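Local atomic coordinates of myosin regulatory light chain (Placopecten magellanicus, PDB entry 3PN7), a protein that binds a divalent metal ion in an EF-hand and probably helps to confer calcium-dependent regulation on molluscan muscle myosin. Residues S90-T93 with I94-F98; M100-E103 with L104-K107; I114-L117 with L118-G122; K143-Y146 with V147-V150. All blocks are in the same frame, centred on the assembly; numbering follows the deposited sequence.

Contact 1: S90-T93 with I94-F98; sequences SEET and IRNAF
E91 and E92 meet R95 and N96 across the opening turns of helix 91-99, part of an EF-hand protein, with S90 as the N-cap residue. Four backbone bonds of the i to i+4 kind define the helix. I94 N donates to S90 O at 3.1 Å, with a nearly straight N-H...O angle of 166°; R95 N, N96 N and A97 N make the equivalent bonds to E91 O, E92 O and T93 O, somewhat more bent. The charged groups interact more loosely. Two bends, at chi2 and chi3, fold the R95 chain back toward the helix start and lay one guanidinium face over E92 CA, 3.8 Å from NH2. R95 NE stays 5.0 Å from E91 OE2, and the two flat groups are turned 82° apart, so no salt bridge forms, though the opposite charges probably attract at a distance. An alanine here is likely to deprive the E91 and E92 carboxylates of this nearby positive charge and to uncover E92 CA. N96 lies alongside E92, pointing the same way, with OD1 4.0 Å from E92 CG. I94 lies on the buried side of the helix, packs on V150 of helix 146-154, and has its CG1 3.2 Å from S90 O.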
loop_
_atom_site.group_PDB
_atom_site.type_symbol
_atom_site.label_atom_id
_atom_site.label_comp_id
_atom_site.label_asym_id
_atom_site.label_seq_id
_atom_site.Cartn_x
_atom_site.Cartn_y
_atom_site.Cartn_z
ATOM N N SER B 90 -8.820 -15.701 2.556
ATOM C CA SER B 90 -8.994 -16.263 3.894
ATOM C C SER B 90 -8.964 -15.166 4.960
ATOM O O SER B 90 -8.397 -14.077 4.754
ATOM C CB SER B 90 -7.911 -17.313 4.189
ATOM O OG SER B 90 -6.661 -16.690 4.372
ATOM N N GLU B 91 -9.577 -15.462 6.101
ATOM C CA GLU B 91 -9.540 -14.580 7.258
ATOM C C GLU B 91 -8.084 -14.202 7.572
ATOM O O GLU B 91 -7.788 -13.060 7.933
ATOM C CB GLU B 91 -10.226 -15.274 8.450
ATOM C CG GLU B 91 -10.404 -14.421 9.705
ATOM C CD GLU B 91 -11.671 -14.778 10.495
ATOM O OE1 GLU B 91 -12.681 -15.155 9.860
ATOM O OE2 GLU B 91 -11.660 -14.682 11.748
ATOM N N GLU B 92 -7.172 -15.152 7.390
ATOM C CA GLU B 92 -5.763 -14.929 7.693
ATOM C C GLU B 92 -5.137 -13.904 6.740
ATOM O O GLU B 92 -4.455 -12.963 7.167
ATOM C CB GLU B 92 -5.007 -16.255 7.599
ATOM C CG GLU B 92 -3.623 -16.237 8.235
ATOM C CD GLU B 92 -2.954 -17.607 8.245
ATOM O OE1 GLU B 92 -2.976 -18.309 7.199
ATOM O OE2 GLU B 92 -2.410 -17.979 9.308
ATOM N N THR B 93 -5.366 -14.105 5.448
ATOM C CA THR B 93 -4.845 -13.228 4.419
ATOM C C THR B 93 -5.314 -11.788 4.629
ATOM O O THR B 93 -4.516 -10.858 4.555
ATOM C CB THR B 93 -5.265 -13.723 3.027
ATOM O OG1 THR B 93 -4.768 -15.053 2.852
ATOM C CG2 THR B 93 -4.703 -12.829 1.928
ATOM N N ILE B 94 -6.596 -11.619 4.925
ATOM C CA ILE B 94 -7.162 -10.287 5.096
ATOM C C ILE B 94 -6.616 -9.631 6.349
ATOM O O ILE B 94 -6.321 -8.444 6.356
ATOM C CB ILE B 94 -8.686 -10.313 5.192
ATOM C CG1 ILE B 94 -9.281 -11.087 4.016
ATOM C CG2 ILE B 94 -9.227 -8.867 5.227
ATOM C CD1 ILE B 94 -10.790 -11.066 3.965
ATOM N N ARG B 95 -6.504 -10.419 7.408
ATOM C CA ARG B 95 -5.886 -9.978 8.638
ATOM C C ARG B 95 -4.434 -9.506 8.409
ATOM O O ARG B 95 -4.017 -8.476 8.923
ATOM C CB ARG B 95 -5.932 -11.126 9.630
ATOM C CG ARG B 95 -5.864 -10.709 11.054
ATOM C CD ARG B 95 -6.874 -11.492 11.912
ATOM N NE ARG B 95 -6.991 -12.916 11.588
ATOM C CZ ARG B 95 -6.026 -13.819 11.738
ATOM N NH1 ARG B 95 -4.827 -13.447 12.185
ATOM N NH2 ARG B 95 -6.259 -15.100 11.430
ATOM N N ASN B 96 -3.666 -10.247 7.623
ATOM C CA ASN B 96 -2.305 -9.818 7.320
ATOM C C ASN B 96 -2.256 -8.591 6.406
ATOM O O ASN B 96 -1.315 -7.791 6.472
ATOM C CB ASN B 96 -1.497 -10.963 6.720
ATOM C CG ASN B 96 -1.421 -12.166 7.648
ATOM O OD1 ASN B 96 -1.198 -13.291 7.198
ATOM N ND2 ASN B 96 -1.624 -11.938 8.948
ATOM N N ALA B 97 -3.277 -8.460 5.556
ATOM C CA ALA B 97 -3.449 -7.288 4.701
ATOM C C ALA B 97 -3.561 -6.052 5.584
ATOM O O ALA B 97 -2.847 -5.073 5.388
ATOM C CB ALA B 97 -4.719 -7.439 3.816
ATOM N N PHE B 98 -4.467 -6.108 6.559
ATOM C CA PHE B 98 -4.577 -5.060 7.559
ATOM C C PHE B 98 -3.246 -4.855 8.330
ATOM O O PHE B 98 -2.865 -3.720 8.640
ATOM C CB PHE B 98 -5.724 -5.359 8.536
ATOM C CG PHE B 98 -7.098 -4.936 8.039
ATOM C CD1 PHE B 98 -7.452 -3.592 7.981
ATOM C CD2 PHE B 98 -8.050 -5.889 7.673
ATOM C CE1 PHE B 98 -8.726 -3.200 7.550
ATOM C CE2 PHE B 98 -9.321 -5.511 7.233
ATOM C CZ PHE B 98 -9.663 -4.171 7.175
#

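Contact 2: M100-E103 with L104-K107; sequences MFDE and LDTK
D102 OD2 is gripped by two groups far apart in the sequence: K107 N donates to it at 2.6 Å on the syn side, 18° out of the carboxylate plane, and Y146 OH is hydrogen-bonded to it as well. The other oxygen, OD1, offers its syn lone pair to T106 N at 2.8 Å. Both carboxylate oxygens thus serve successive amides, which fixes the rotation of this buried group. With CG anti to the backbone N (chi1 174°), the carboxylate swings forward along the chain to reach them. The backbone of D102 contributes too: D105 N bonds to D102 O at 2.9 Å, closing a type I beta turn from D102 to D105, although the donor stands above the carbonyl plane, 56° out of it. D105 OD1 comes within 4.2 Å of D102 OD2, a pairing of like charges probably eased by K107, whose NZ forms a 2.7 Å salt bridge with D105 OD1. A water molecule lies 3.0 Å from D102 O and within bonding distance of D105 OD1. An alanine in place of D102 would probably leave the T106 and K107 amides and Y146 OH without their acceptor, setting the loop after the turn free to shift. T106 OG1 in turn bonds K108 N, continuing the polar network toward strand 109-110. The magnesium ion of this chain sits elsewhere, at D33, N35, F39 and D44. An aspartate whose carboxylate collects amides further along its own loop is consistent with the first position of an EF-hand-like loop, here without a metal ion in the model.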
loop_
_atom_site.group_PDB
_atom_site.type_symbol
_atom_site.label_atom_id
_atom_site.label_comp_id
_atom_site.label_asym_id
_atom_site.label_seq_id
_atom_site.Cartn_x
_atom_site.Cartn_y
_atom_site.Cartn_z
ATOM N N MET B 100 -0.331 -5.006 7.391
ATOM C CA MET B 100 0.529 -4.203 6.549
ATOM C C MET B 100 0.566 -2.730 6.948
ATOM O O MET B 100 1.535 -2.027 6.652
ATOM C CB MET B 100 -0.004 -4.284 5.123
ATOM C CG MET B 100 1.052 -4.380 4.094
ATOM S SD MET B 100 1.646 -6.056 4.117
ATOM C CE MET B 100 0.369 -6.800 3.096
ATOM N N PHE B 101 -0.511 -2.263 7.578
ATOM C CA PHE B 101 -0.657 -0.855 7.918
ATOM C C PHE B 101 -0.601 -0.685 9.432
ATOM O O PHE B 101 -0.876 0.397 9.964
ATOM C CB PHE B 101 -1.976 -0.294 7.360
ATOM C CG PHE B 101 -2.130 -0.476 5.871
ATOM C CD1 PHE B 101 -2.818 -1.564 5.361
ATOM C CD2 PHE B 101 -1.573 0.432 4.983
ATOM C CE1 PHE B 101 -2.958 -1.735 3.986
ATOM C CE2 PHE B 101 -1.713 0.277 3.615
ATOM C CZ PHE B 101 -2.394 -0.817 3.110
ATOM N N ASP B 102 -0.242 -1.772 10.112
ATOM C CA ASP B 102 -0.162 -1.818 11.576
ATOM C C ASP B 102 1.262 -2.263 11.950
ATOM O O ASP B 102 1.491 -3.394 12.372
ATOM C CB ASP B 102 -1.227 -2.784 12.127
ATOM C CG ASP B 102 -1.126 -3.002 13.653
ATOM O OD1 ASP B 102 -0.441 -2.214 14.335
ATOM O OD2 ASP B 102 -1.756 -3.957 14.170
ATOM N N GLU B 103 2.214 -1.360 11.748
ATOM C CA GLU B 103 3.633 -1.670 11.868
ATOM C C GLU B 103 3.956 -2.326 13.207
ATOM O O GLU B 103 4.614 -3.369 13.259
ATOM C CB GLU B 103 4.442 -0.384 11.711
ATOM C CG GLU B 103 5.272 -0.308 10.438
ATOM C CD GLU B 103 6.643 -0.948 10.609
ATOM O OE1 GLU B 103 7.534 -0.307 11.221
ATOM O OE2 GLU B 103 6.824 -2.096 10.140
ATOM N N LEU B 104 3.475 -1.705 14.282
ATOM C CA LEU B 104 3.741 -2.157 15.640
ATOM C C LEU B 104 2.828 -3.288 16.117
ATOM O O LEU B 104 2.842 -3.633 17.300
ATOM C CB LEU B 104 3.639 -0.978 16.609
ATOM C CG LEU B 104 4.472 0.243 16.215
ATOM C CD1 LEU B 104 4.027 1.477 16.985
ATOM C CD2 LEU B 104 5.958 -0.015 16.411
ATOM N N ASP B 105 2.023 -3.845 15.212
ATOM C CA ASP B 105 1.194 -5.014 15.526
ATOM C C ASP B 105 0.277 -4.795 16.736
ATOM O O ASP B 105 0.175 -5.653 17.608
ATOM C CB ASP B 105 2.086 -6.239 15.772
ATOM C CG ASP B 105 1.394 -7.550 15.431
ATOM O OD1 ASP B 105 0.346 -7.529 14.742
ATOM O OD2 ASP B 105 1.910 -8.608 15.846
ATOM N N THR B 106 -0.388 -3.644 16.784
ATOM C CA THR B 106 -1.354 -3.364 17.840
ATOM C C THR B 106 -2.666 -4.093 17.616
ATOM O O THR B 106 -3.485 -4.187 18.536
ATOM C CB THR B 106 -1.678 -1.863 17.914
ATOM O OG1 THR B 106 -2.269 -1.438 16.675
ATOM C CG2 THR B 106 -0.412 -1.078 18.170
ATOM N N LYS B 107 -2.870 -4.597 16.396
ATOM C CA LYS B 107 -4.122 -5.266 16.006
ATOM C C LYS B 107 -5.291 -4.275 15.907
ATOM O O LYS B 107 -6.451 -4.677 15.924
ATOM C CB LYS B 107 -4.494 -6.414 16.959
ATOM C CG LYS B 107 -3.403 -7.447 17.210
ATOM C CD LYS B 107 -2.866 -8.062 15.919
ATOM C CE LYS B 107 -1.957 -9.259 16.216
ATOM N NZ LYS B 107 -1.209 -9.732 15.007
HETATM O O HOH W 1 1.186 -6.336 12.044
#

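Contact 3: I114-L117 with L118-G122; sequences IKDL and LENMG
I114 and L118 make the buried, apolar side of this helical contact, one turn apart on helix 111-120: I114 CG1 lies 3.9 Å from L118 CD2. I114 CD1 and L118 CD1 are 4.0 Å apart. I114 carries CG1 anti to its backbone N (chi1 -171°), which directs that branch along the helix toward L118. Both residues also pack on F134 of helix 127-134. Next to them the buried L117 touches M121, CD2 to SD at 3.9 Å, and this pair faces outward onto aromatic and apolar side chains of other protein chains, while L117 also meets F101. The polar side, with K115 and D116 partly exposed, is the more open to solvent. There D116 OD2 approaches M121 CE at 3.3 Å, a short oxygen-to-methyl contact but not a hydrogen bond. The side chain of K115 makes a cation-pi contact with F134. Separately, the i to i+4 backbone bonds weaken toward M121: E119 N to K115 O (3.0 Å) and N120 N to D116 O (2.9 Å) are sound, whereas M121 N to L117 O, at 3.4 Å and an angle of 132°, is weak. G122, with positive phi, makes backbone hydrogen bonds to another chain. An amphipathic helix with leucines and a methionine turned to a partner protein is consistent with the calmodulin-like lobe of a myosin light chain.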
loop_
_atom_site.group_PDB
_atom_site.type_symbol
_atom_site.label_atom_id
_atom_site.label_comp_id
_atom_site.label_asym_id
_atom_site.label_seq_id
_atom_site.Cartn_x
_atom_site.Cartn_y
_atom_site.Cartn_z
ATOM N N ILE B 114 -7.656 4.183 8.373
ATOM C CA ILE B 114 -8.352 3.228 7.507
ATOM C C ILE B 114 -9.442 3.874 6.624
ATOM O O ILE B 114 -9.674 3.453 5.494
ATOM C CB ILE B 114 -8.911 2.015 8.294
ATOM C CG1 ILE B 114 -9.405 0.970 7.300
ATOM C CG2 ILE B 114 -9.992 2.440 9.297
ATOM C CD1 ILE B 114 -8.289 0.414 6.409
ATOM N N LYS B 115 -10.093 4.915 7.120
ATOM C CA LYS B 115 -11.047 5.630 6.285
ATOM C C LYS B 115 -10.345 6.288 5.108
ATOM O O LYS B 115 -10.819 6.228 3.976
ATOM C CB LYS B 115 -11.838 6.651 7.100
ATOM C CG LYS B 115 -12.846 5.997 8.016
ATOM C CD LYS B 115 -13.940 6.967 8.432
ATOM C CE LYS B 115 -14.969 6.270 9.309
ATOM N NZ LYS B 115 -16.199 7.093 9.473
ATOM N N ASP B 116 -9.194 6.888 5.376
ATOM C CA ASP B 116 -8.431 7.575 4.340
ATOM C C ASP B 116 -7.963 6.581 3.286
ATOM O O ASP B 116 -8.162 6.800 2.087
ATOM C CB ASP B 116 -7.241 8.317 4.964
ATOM C CG ASP B 116 -6.491 9.189 3.959
ATOM O OD1 ASP B 116 -7.101 9.625 2.961
ATOM O OD2 ASP B 116 -5.288 9.446 4.178
ATOM N N LEU B 117 -7.359 5.478 3.725
ATOM C CA LEU B 117 -6.911 4.440 2.784
ATOM C C LEU B 117 -8.043 3.965 1.866
ATOM O O LEU B 117 -7.860 3.779 0.658
ATOM C CB LEU B 117 -6.342 3.235 3.535
ATOM C CG LEU B 117 -5.088 3.428 4.388
ATOM C CD1 LEU B 117 -4.947 2.269 5.387
ATOM C CD2 LEU B 117 -3.888 3.469 3.488
ATOM N N LEU B 118 -9.213 3.749 2.448
ATOM C CA LEU B 118 -10.299 3.079 1.744
ATOM C C LEU B 118 -10.926 4.041 0.749
ATOM O O LEU B 118 -11.236 3.678 -0.382
ATOM C CB LEU B 118 -11.363 2.613 2.744
ATOM C CG LEU B 118 -11.582 1.131 3.123
ATOM C CD1 LEU B 118 -10.373 0.283 2.948
ATOM C CD2 LEU B 118 -12.113 1.004 4.530
ATOM N N GLU B 119 -11.115 5.277 1.193
ATOM C CA GLU B 119 -11.858 6.274 0.440
ATOM C C GLU B 119 -11.037 7.022 -0.606
ATOM O O GLU B 119 -11.546 7.345 -1.675
ATOM C CB GLU B 119 -12.495 7.275 1.404
ATOM C CG GLU B 119 -13.518 8.192 0.776
ATOM C CD GLU B 119 -14.348 8.921 1.810
ATOM O OE1 GLU B 119 -13.798 9.276 2.872
ATOM O OE2 GLU B 119 -15.552 9.138 1.563
ATOM N N ASN B 120 -9.777 7.309 -0.299
ATOM C CA ASN B 120 -8.971 8.164 -1.170
ATOM C C ASN B 120 -7.850 7.474 -1.922
ATOM O O ASN B 120 -7.178 8.100 -2.736
ATOM C CB ASN B 120 -8.428 9.372 -0.406
ATOM C CG ASN B 120 -9.533 10.187 0.223
ATOM O OD1 ASN B 120 -9.501 10.494 1.419
ATOM N ND2 ASN B 120 -10.548 10.499 -0.567
ATOM N N MET B 121 -7.657 6.185 -1.668
ATOM C CA MET B 121 -6.567 5.476 -2.304
ATOM C C MET B 121 -7.042 4.190 -2.938
ATOM O O MET B 121 -8.169 3.768 -2.709
ATOM C CB MET B 121 -5.472 5.192 -1.276
ATOM C CG MET B 121 -5.017 6.458 -0.572
ATOM S SD MET B 121 -3.759 6.189 0.680
ATOM C CE MET B 121 -4.036 7.655 1.661
ATOM N N GLY B 122 -6.154 3.563 -3.708
ATOM C CA GLY B 122 -6.454 2.353 -4.433
ATOM C C GLY B 122 -7.714 2.493 -5.264
ATOM O O GLY B 122 -7.924 3.496 -5.956
#

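Contact 4: K143-Y146 with V147-V150; sequences KFDY and VRFV
D145 OD1 accepts the amide of R148 in an unusual way: the bond is nearly straight, with an N-H...O angle of 171° at 3.2 Å, yet the donor stands above the carboxylate plane, 65° out of it. This is an N-cap bond, and D145 is also the centre of an inverse gamma turn, so the chain bends sharply between strand 143-144 and helix 146-154. The carboxylate lies over the start of the R148 side chain, with D145 CG 3.5 Å from R148 CB, while R148 extends onward and its guanidinium does not reach the acid. Beyond the cap, F149 N bonds to D145 O in the carbonyl plane at 2.9 Å, and V150 N bonds to Y146 O. On the buried side F144 bridges strand and helix. Its CZ stands 3.3 Å above one face of the F149 ring, offset toward the rim, with the ring planes at 49°; the pair is oblique. Y146 CE1 is 4.1 Å from V147 CG2, and the ring carries its hydroxyl to D102. Chemically, the carboxylate, probably favoured by the helix dipole, takes an amide of the first turn, while F144 against F149 adds apolar contact on the buried side.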
loop_
_atom_site.group_PDB
_atom_site.type_symbol
_atom_site.label_atom_id
_atom_site.label_comp_id
_atom_site.label_asym_id
_atom_site.label_seq_id
_atom_site.Cartn_x
_atom_site.Cartn_y
_atom_site.Cartn_z
ATOM N N LYS B 143 -10.149 3.677 17.495
ATOM C CA LYS B 143 -9.447 2.479 16.998
ATOM C C LYS B 143 -10.364 1.450 16.331
ATOM O O LYS B 143 -11.299 0.913 16.936
ATOM C CB LYS B 143 -8.641 1.791 18.102
ATOM C CG LYS B 143 -7.704 2.699 18.882
ATOM C CD LYS B 143 -6.510 3.147 18.058
ATOM C CE LYS B 143 -5.462 3.767 18.974
ATOM N NZ LYS B 143 -4.359 4.428 18.216
ATOM N N PHE B 144 -10.063 1.197 15.066
ATOM C CA PHE B 144 -10.752 0.220 14.256
ATOM C C PHE B 144 -10.178 -1.168 14.554
ATOM O O PHE B 144 -9.024 -1.456 14.239
ATOM C CB PHE B 144 -10.560 0.604 12.783
ATOM C CG PHE B 144 -11.205 -0.337 11.792
ATOM C CD1 PHE B 144 -12.529 -0.180 11.424
ATOM C CD2 PHE B 144 -10.463 -1.331 11.176
ATOM C CE1 PHE B 144 -13.114 -1.017 10.494
ATOM C CE2 PHE B 144 -11.046 -2.171 10.237
ATOM C CZ PHE B 144 -12.366 -2.012 9.897
ATOM N N ASP B 145 -11.000 -2.024 15.156
ATOM C CA ASP B 145 -10.604 -3.393 15.501
ATOM C C ASP B 145 -10.654 -4.292 14.269
ATOM O O ASP B 145 -11.681 -4.906 13.978
ATOM C CB ASP B 145 -11.547 -3.941 16.563
ATOM C CG ASP B 145 -11.074 -5.260 17.152
ATOM O OD1 ASP B 145 -10.222 -5.937 16.527
ATOM O OD2 ASP B 145 -11.564 -5.614 18.251
ATOM N N TYR B 146 -9.548 -4.386 13.543
ATOM C CA TYR B 146 -9.598 -5.104 12.285
ATOM C C TYR B 146 -9.641 -6.625 12.383
ATOM O O TYR B 146 -10.129 -7.282 11.465
ATOM C CB TYR B 146 -8.489 -4.652 11.344
ATOM C CG TYR B 146 -7.069 -4.975 11.745
ATOM C CD1 TYR B 146 -6.554 -6.254 11.592
ATOM C CD2 TYR B 146 -6.211 -3.970 12.198
ATOM C CE1 TYR B 146 -5.219 -6.540 11.922
ATOM C CE2 TYR B 146 -4.884 -4.235 12.522
ATOM C CZ TYR B 146 -4.397 -5.521 12.388
ATOM O OH TYR B 146 -3.092 -5.777 12.703
ATOM N N VAL B 147 -9.110 -7.186 13.467
ATOM C CA VAL B 147 -9.272 -8.615 13.719
ATOM C C VAL B 147 -10.760 -8.963 13.836
ATOM O O VAL B 147 -11.255 -9.881 13.196
ATOM C CB VAL B 147 -8.529 -9.051 14.996
ATOM C CG1 VAL B 147 -8.809 -10.530 15.302
ATOM C CG2 VAL B 147 -7.033 -8.787 14.844
ATOM N N ARG B 148 -11.475 -8.200 14.644
ATOM C CA ARG B 148 -12.902 -8.408 14.826
ATOM C C ARG B 148 -13.699 -8.057 13.560
ATOM O O ARG B 148 -14.689 -8.711 13.223
ATOM C CB ARG B 148 -13.379 -7.560 15.996
ATOM C CG ARG B 148 -14.790 -7.839 16.432
ATOM C CD ARG B 148 -15.114 -6.986 17.640
ATOM N NE ARG B 148 -16.453 -7.241 18.157
ATOM C CZ ARG B 148 -17.117 -6.381 18.920
ATOM N NH1 ARG B 148 -16.559 -5.212 19.232
ATOM N NH2 ARG B 148 -18.332 -6.680 19.363
ATOM N N PHE B 149 -13.269 -7.018 12.855
ATOM C CA PHE B 149 -13.913 -6.659 11.596
ATOM C C PHE B 149 -13.807 -7.824 10.605
ATOM O O PHE B 149 -14.770 -8.157 9.928
ATOM C CB PHE B 149 -13.296 -5.377 11.022
ATOM C CG PHE B 149 -13.799 -5.013 9.655
ATOM C CD1 PHE B 149 -14.957 -4.269 9.501
ATOM C CD2 PHE B 149 -13.104 -5.409 8.521
ATOM C CE1 PHE B 149 -15.423 -3.927 8.239
ATOM C CE2 PHE B 149 -13.552 -5.069 7.260
ATOM C CZ PHE B 149 -14.716 -4.330 7.112
ATOM N N VAL B 150 -12.645 -8.454 10.539
ATOM C CA VAL B 150 -12.443 -9.580 9.637
ATOM C C VAL B 150 -13.375 -10.750 9.977
ATOM O O VAL B 150 -13.916 -11.390 9.079
ATOM C CB VAL B 150 -10.970 -10.059 9.609
ATOM C CG1 VAL B 150 -10.853 -11.337 8.778
ATOM C CG2 VAL B 150 -10.057 -8.971 9.046
#

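All four contacts are local, yet three of them share a core. F98 of contact 1 joins F144 and Y146 of contact 4 and touches I114 of contact 3, so helices 91-99, 111-120 and 146-154 meet in one apolar cluster. Contact 2 is the surface member, mainly exposed, and its chemistry is accordingly that of carboxylate, amides and salt bridge; its inward tie is a probable hydrogen bond to contact 4, while F101 packs on L117 of contact 3. Contacts 1 and 4 both include a helix start, with S90 and D145 at the N-cap positions; D145 makes a side-chain capping bond to R148 N. Contact 3 also reaches other protein chains, through L117, L118, M121 and G122.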